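Local coordinates for protein copper-transporting ATPase PAA2, chloroplastic (Arabidopsis thaliana, PDB 5LBK) that transports copper across the chloroplast thylakoid membrane at the expense of ATP, the present piece being its N-domain, the nucleotide-binding part of this P1B-type ATPase, at residues L57-F62 with S82-K87; F72-V75 with W80-D83. All coordinates share one frame; numbering follows the deposited sequence.

Interaction 1 of 2, residues L57-F62 with S82-K87; sequences LTEPGF and SDRFLK
Arg-84 makes the whole contact from its side, reaching across to Glu-59 and Leu-57 from helix 78-84. Coming down segment 82-87, Ser-82 turns its carbonyl oxygen to Lys-88 NZ just beyond the segment. The long side chain follows at Arg-84; bends at chi2 (-42°) and chi3 (-66°) shorten and turn it, but it keeps advancing toward strand 56-59. Arg-84 NH1 sits 3.7 Å from Glu-59 OE1, a long salt bridge, with the carboxylate and guanidinium planes 85° apart; the two groups do not pair flat, side by side. Arg-84 has two modelled conformations, and its bridge, water bond and leucine contact belong to one of them. A water bridges the two groups: it donates to Glu-59 OE2 at 2.7 Å and accepts from Arg-84 NH1 at 3.2 Å, lying in the guanidinium plane at its edge. Glu-59 OE1 has a stronger partner in Trp-80 NE1, a hydrogen bond that probably fixes the carboxylate and leaves the arginine the looser of the two. Arg-84 NH2 meets Leu-57 CD2 at 3.9 Å, the two side chains crossing at about a right angle. At Phe-85 the ring lies under Arg-84, whose CB stands 3.9 Å above its centre. Beyond Glu-59 the chain reverses through Pro-60 and Gly-61 in a type II turn closed by Phe-62 N to Glu-59 O; Gly-61 opens the Gly-x-Gly motif that lines the nucleotide site in related P1B N-domains, so this end of the strand probably lies near that site. Strand 56-59 is an outermost strand of the antiparallel sheet, paired with 63-68, and Arg-84 spans from helix 78-84 past Ala-74 of 71-76 and then Leu-65 of 63-68 to reach it.

Interaction 2 of 2, residues F72-V75 with W80-D83; sequences FVAV and WVSD
Trp-80 holds its CG anti to the backbone N (chi1 -178°), and chi2 of 88° then sets the ring plane roughly perpendicular to the plane of CA, CB and CG, so that its six-membered ring extends from the helix toward Ala-74 and Val-75. Val-81, the next residue, uses the same first torsion (chi1 172°) to spread both methyls over the strand. Two helix residues thus bear on two strand residues. Trp-80 CZ3 lies 3.9 Å from Ala-74 CB and 3.8 Å from Val-75 O, both approaching the ring obliquely. Val-81 settles beside the backbone: Val-81 CG1 stands 3.9 Å from Ala-74 O, while Val-81 CG2 touches Val-75 C at 3.8 Å and comes within 4.3 Å of Ala-74 CB. Ala-74 brings only a methyl to the interface, consistent with the 5.7 Å between Ala-74 CA and Val-81 CA. The side chain of Val-75 points away from helix 78-84, so the helix meets this residue through its backbone, chiefly the carbonyl group; the valine branches pack instead on Val-119 of strand 117-123 and Val-27 of helix 17-27. Strand 71-76 is therefore lined on both faces, by helix 78-84 on one and helix 17-27 on the other, as befits an inner strand of the helix-flanked sheet of a P-type ATPase N-domain. All four touching residues are buried. No hydrogen bond passes between the segments: the strand's backbone pairs with strands 63-68 and 117-123, and the indole N-H is taken up by Glu-59. What remains here is apolar packing, methyls and aromatic carbon laid on alanine and peptide groups, which depends on close fit and does not impose the directional demands of polar pairing.

How the interactions relate
From the N terminus the chain runs through 57-62, turns back along strand 63-68, returns in strand 71-76 and enters helix 78-84. Interaction 2 closes the short strand-to-helix connection, and interaction 1 the longer excursion from the edge strand; the loop of interaction 2 nests inside that of interaction 1, both ending on the same helix and sharing Ser-82 and Asp-83. They also touch each other: Phe-62 CB packs 3.5 Å from Trp-80 CD1, and Phe-85 CE2 lies 3.8 Å from Ala-74 CB. Together, a buried apolar contact and a water-assisted surface one, they bind helix 78-84 to one face of the sheet, from strand 71-76 out to its edge.

Interaction 1 of 2, residues L57-F62 with S82-K87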
loop_
_atom_site.group_PDB
_atom_site.type_symbol
_atom_site.label_atom_id
_atom_site.label_comp_id
_atom_site.label_asym_id
_atom_site.label_seq_id
_atom_site.Cartn_x
_atom_site.Cartn_y
_atom_site.Cartn_z
ATOM N N LEU A 57 0.756 -6.554 -12.131
ATOM C CA LEU A 57 -0.601 -6.857 -12.549
ATOM C C LEU A 57 -1.504 -5.749 -12.062
ATOM O O LEU A 57 -1.502 -5.405 -10.874
ATOM C CB LEU A 57 -1.051 -8.199 -11.981
ATOM C CG LEU A 57 -2.529 -8.526 -12.095
ATOM C CD1 LEU A 57 -2.892 -8.978 -13.468
ATOM C CD2 LEU A 57 -2.899 -9.607 -11.122
ATOM N N THR A 58 -2.281 -5.191 -12.958
ATOM C CA THR A 58 -3.242 -4.145 -12.614
ATOM C C THR A 58 -4.654 -4.659 -12.857
ATOM O O THR A 58 -4.961 -5.128 -13.960
ATOM C CB THR A 58 -3.017 -2.891 -13.454
ATOM O OG1 THR A 58 -1.704 -2.389 -13.196
ATOM C CG2 THR A 58 -4.046 -1.820 -13.100
ATOM N N GLU A 59 -5.521 -4.508 -11.862
ATOM C CA GLU A 59 -6.919 -4.921 -11.963
ATOM C C GLU A 59 -7.781 -3.676 -11.811
ATOM O O GLU A 59 -7.948 -3.146 -10.693
ATOM C CB GLU A 59 -7.271 -6.015 -10.954
ATOM C CG GLU A 59 -6.501 -7.298 -11.267
ATOM C CD GLU A 59 -7.093 -8.551 -10.658
ATOM O OE1 GLU A 59 -7.925 -8.444 -9.739
ATOM O OE2 GLU A 59 -6.733 -9.663 -11.123
ATOM N N PRO A 60 -8.251 -3.115 -12.929
ATOM C CA PRO A 60 -8.903 -1.801 -12.899
ATOM C C PRO A 60 -10.003 -1.727 -11.858
ATOM O O PRO A 60 -10.896 -2.579 -11.816
ATOM C CB PRO A 60 -9.471 -1.666 -14.321
ATOM C CG PRO A 60 -8.525 -2.486 -15.175
ATOM C CD PRO A 60 -8.113 -3.643 -14.311
ATOM N N GLY A 61 -9.980 -0.664 -11.062
ATOM C CA GLY A 61 -10.970 -0.455 -10.008
ATOM C C GLY A 61 -10.783 -1.266 -8.744
ATOM O O GLY A 61 -11.599 -1.132 -7.808
ATOM N N PHE A 62 -9.731 -2.072 -8.657
ATOM C CA PHE A 62 -9.417 -2.880 -7.489
ATOM C C PHE A 62 -8.031 -2.552 -6.949
ATOM O O PHE A 62 -7.915 -2.112 -5.785
ATOM C CB PHE A 62 -9.526 -4.383 -7.824
ATOM C CG PHE A 62 -10.933 -4.826 -8.115
ATOM C CD1 PHE A 62 -11.818 -5.078 -7.075
ATOM C CD2 PHE A 62 -11.375 -4.928 -9.407
ATOM C CE1 PHE A 62 -13.103 -5.461 -7.322
ATOM C CE2 PHE A 62 -12.661 -5.319 -9.684
ATOM C CZ PHE A 62 -13.533 -5.596 -8.641
ATOM N N SER A 82 -6.625 -7.713 0.860
ATOM C CA SER A 82 -6.705 -8.790 1.826
ATOM C C SER A 82 -6.873 -10.124 1.128
ATOM O O SER A 82 -6.274 -11.138 1.529
ATOM C CB SER A 82 -7.863 -8.506 2.771
ATOM O OG SER A 82 -8.049 -9.563 3.658
ATOM N N ASP A 83 -7.661 -10.143 0.054
ATOM C CA ASP A 83 -7.969 -11.396 -0.635
ATOM C C ASP A 83 -6.787 -11.936 -1.429
ATOM O O ASP A 83 -6.799 -13.094 -1.829
ATOM C CB ASP A 83 -9.154 -11.207 -1.614
ATOM C CG ASP A 83 -10.515 -11.184 -0.910
ATOM O OD1 ASP A 83 -10.601 -11.597 0.283
ATOM O OD2 ASP A 83 -11.502 -10.730 -1.545
ATOM N N ARG A 84 -5.795 -11.104 -1.712
ATOM C CA ARG A 84 -4.688 -11.499 -2.568
ATOM C C ARG A 84 -3.804 -12.559 -1.935
ATOM O O ARG A 84 -3.187 -13.353 -2.659
ATOM C CB ARG A 84 -3.811 -10.303 -2.943
ATOM C CG ARG A 84 -4.423 -9.266 -3.866
ATOM C CD ARG A 84 -5.242 -9.847 -5.025
ATOM N NE ARG A 84 -4.441 -10.594 -5.991
ATOM C CZ ARG A 84 -4.895 -11.013 -7.175
ATOM N NH1 ARG A 84 -6.140 -10.749 -7.534
ATOM N NH2 ARG A 84 -4.108 -11.697 -7.999
ATOM N N PHE A 85 -3.716 -12.597 -0.594
ATOM C CA PHE A 85 -2.754 -13.452 0.085
ATOM C C PHE A 85 -3.442 -14.359 1.107
ATOM O O PHE A 85 -4.420 -13.968 1.741
ATOM C CB PHE A 85 -1.688 -12.604 0.798
ATOM C CG PHE A 85 -1.069 -11.541 -0.093
ATOM C CD1 PHE A 85 -0.318 -11.906 -1.163
ATOM C CD2 PHE A 85 -1.257 -10.182 0.157
ATOM C CE1 PHE A 85 0.228 -10.945 -2.005
ATOM C CE2 PHE A 85 -0.683 -9.226 -0.709
ATOM C CZ PHE A 85 0.048 -9.614 -1.724
ATOM N N LEU A 86 -2.896 -15.564 1.276
ATOM C CA LEU A 86 -3.515 -16.543 2.170
ATOM C C LEU A 86 -3.391 -16.115 3.627
ATOM O O LEU A 86 -4.291 -16.363 4.440
ATOM C CB LEU A 86 -2.879 -17.923 1.965
ATOM C CG LEU A 86 -3.413 -19.077 2.847
ATOM C CD1 LEU A 86 -4.829 -19.490 2.475
ATOM C CD2 LEU A 86 -2.516 -20.309 2.793
ATOM N N LYS A 87 -2.284 -15.482 3.983
ATOM C CA LYS A 87 -2.117 -15.009 5.351
ATOM C C LYS A 87 -3.087 -13.864 5.596
ATOM O O LYS A 87 -3.069 -12.882 4.853
ATOM C CB LYS A 87 -0.682 -14.540 5.568
ATOM C CG LYS A 87 -0.392 -13.950 6.952
ATOM C CD LYS A 87 -0.335 -15.023 8.015
ATOM C CE LYS A 87 -0.062 -14.433 9.375
ATOM N NZ LYS A 87 0.038 -15.527 10.369
HETATM O O HOH W 1 -7.141 -12.213 -10.190
#

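Interaction 2 of 2, residues F72-V75 with W80-D83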
loop_
_atom_site.group_PDB
_atom_site.type_symbol
_atom_site.label_atom_id
_atom_site.label_comp_id
_atom_site.label_asym_id
_atom_site.label_seq_id
_atom_site.Cartn_x
_atom_site.Cartn_y
_atom_site.Cartn_z
ATOM N N PHE A 72 5.406 -10.832 -3.218
ATOM C CA PHE A 72 4.352 -10.025 -3.806
ATOM C C PHE A 72 3.809 -9.020 -2.792
ATOM O O PHE A 72 3.640 -9.331 -1.607
ATOM C CB PHE A 72 3.232 -10.914 -4.337
ATOM C CG PHE A 72 3.596 -11.545 -5.674
ATOM C CD1 PHE A 72 3.609 -10.775 -6.826
ATOM C CD2 PHE A 72 4.037 -12.848 -5.743
ATOM C CE1 PHE A 72 3.999 -11.357 -8.044
ATOM C CE2 PHE A 72 4.411 -13.401 -6.939
ATOM C CZ PHE A 72 4.411 -12.630 -8.071
ATOM N N VAL A 73 3.517 -7.819 -3.288
ATOM C CA VAL A 73 2.950 -6.691 -2.542
ATOM C C VAL A 73 1.778 -6.177 -3.364
ATOM O O VAL A 73 1.875 -6.094 -4.603
ATOM C CB VAL A 73 3.990 -5.569 -2.321
ATOM C CG1 VAL A 73 3.323 -4.312 -1.643
ATOM C CG2 VAL A 73 5.199 -6.094 -1.509
ATOM N N ALA A 74 0.659 -5.932 -2.710
ATOM C CA ALA A 74 -0.571 -5.460 -3.352
ATOM C C ALA A 74 -1.005 -4.127 -2.739
ATOM O O ALA A 74 -0.880 -3.930 -1.541
ATOM C CB ALA A 74 -1.660 -6.517 -3.216
ATOM N N VAL A 75 -1.479 -3.202 -3.579
ATOM C CA VAL A 75 -1.963 -1.894 -3.196
ATOM C C VAL A 75 -3.327 -1.674 -3.823
ATOM O O VAL A 75 -3.488 -1.883 -5.023
ATOM C CB VAL A 75 -0.992 -0.780 -3.658
ATOM C CG1 VAL A 75 -1.479 0.560 -3.183
ATOM C CG2 VAL A 75 0.410 -1.002 -3.101
ATOM N N TRP A 80 -9.758 -6.353 -1.640
ATOM C CA TRP A 80 -8.974 -6.925 -2.730
ATOM C C TRP A 80 -7.552 -7.209 -2.289
ATOM O O TRP A 80 -7.014 -8.286 -2.585
ATOM C CB TRP A 80 -9.010 -5.985 -3.932
ATOM C CG TRP A 80 -8.274 -6.516 -5.131
ATOM C CD1 TRP A 80 -8.779 -7.316 -6.110
ATOM C CD2 TRP A 80 -6.911 -6.233 -5.504
ATOM N NE1 TRP A 80 -7.813 -7.558 -7.067
ATOM C CE2 TRP A 80 -6.658 -6.912 -6.709
ATOM C CE3 TRP A 80 -5.873 -5.455 -4.927
ATOM C CZ2 TRP A 80 -5.409 -6.872 -7.343
ATOM C CZ3 TRP A 80 -4.638 -5.435 -5.563
ATOM C CH2 TRP A 80 -4.429 -6.109 -6.754
ATOM N N VAL A 81 -6.932 -6.278 -1.520
ATOM C CA VAL A 81 -5.594 -6.526 -0.983
ATOM C C VAL A 81 -5.643 -7.712 -0.047
ATOM O O VAL A 81 -4.807 -8.623 -0.117
ATOM C CB VAL A 81 -5.048 -5.266 -0.287
ATOM C CG1 VAL A 81 -3.765 -5.547 0.445
ATOM C CG2 VAL A 81 -4.772 -4.170 -1.337
ATOM N N SER A 82 -6.625 -7.713 0.860
ATOM C CA SER A 82 -6.705 -8.790 1.826
ATOM C C SER A 82 -6.873 -10.124 1.128
ATOM O O SER A 82 -6.274 -11.138 1.529
ATOM C CB SER A 82 -7.863 -8.506 2.771
ATOM O OG SER A 82 -8.049 -9.563 3.658
ATOM N N ASP A 83 -7.661 -10.143 0.054
ATOM C CA ASP A 83 -7.969 -11.396 -0.635
ATOM C C ASP A 83 -6.787 -11.936 -1.429
ATOM O O ASP A 83 -6.799 -13.094 -1.829
ATOM C CB ASP A 83 -9.154 -11.207 -1.614
ATOM C CG ASP A 83 -10.515 -11.184 -0.910
ATOM O OD1 ASP A 83 -10.601 -11.597 0.283
ATOM O OD2 ASP A 83 -11.502 -10.730 -1.545
#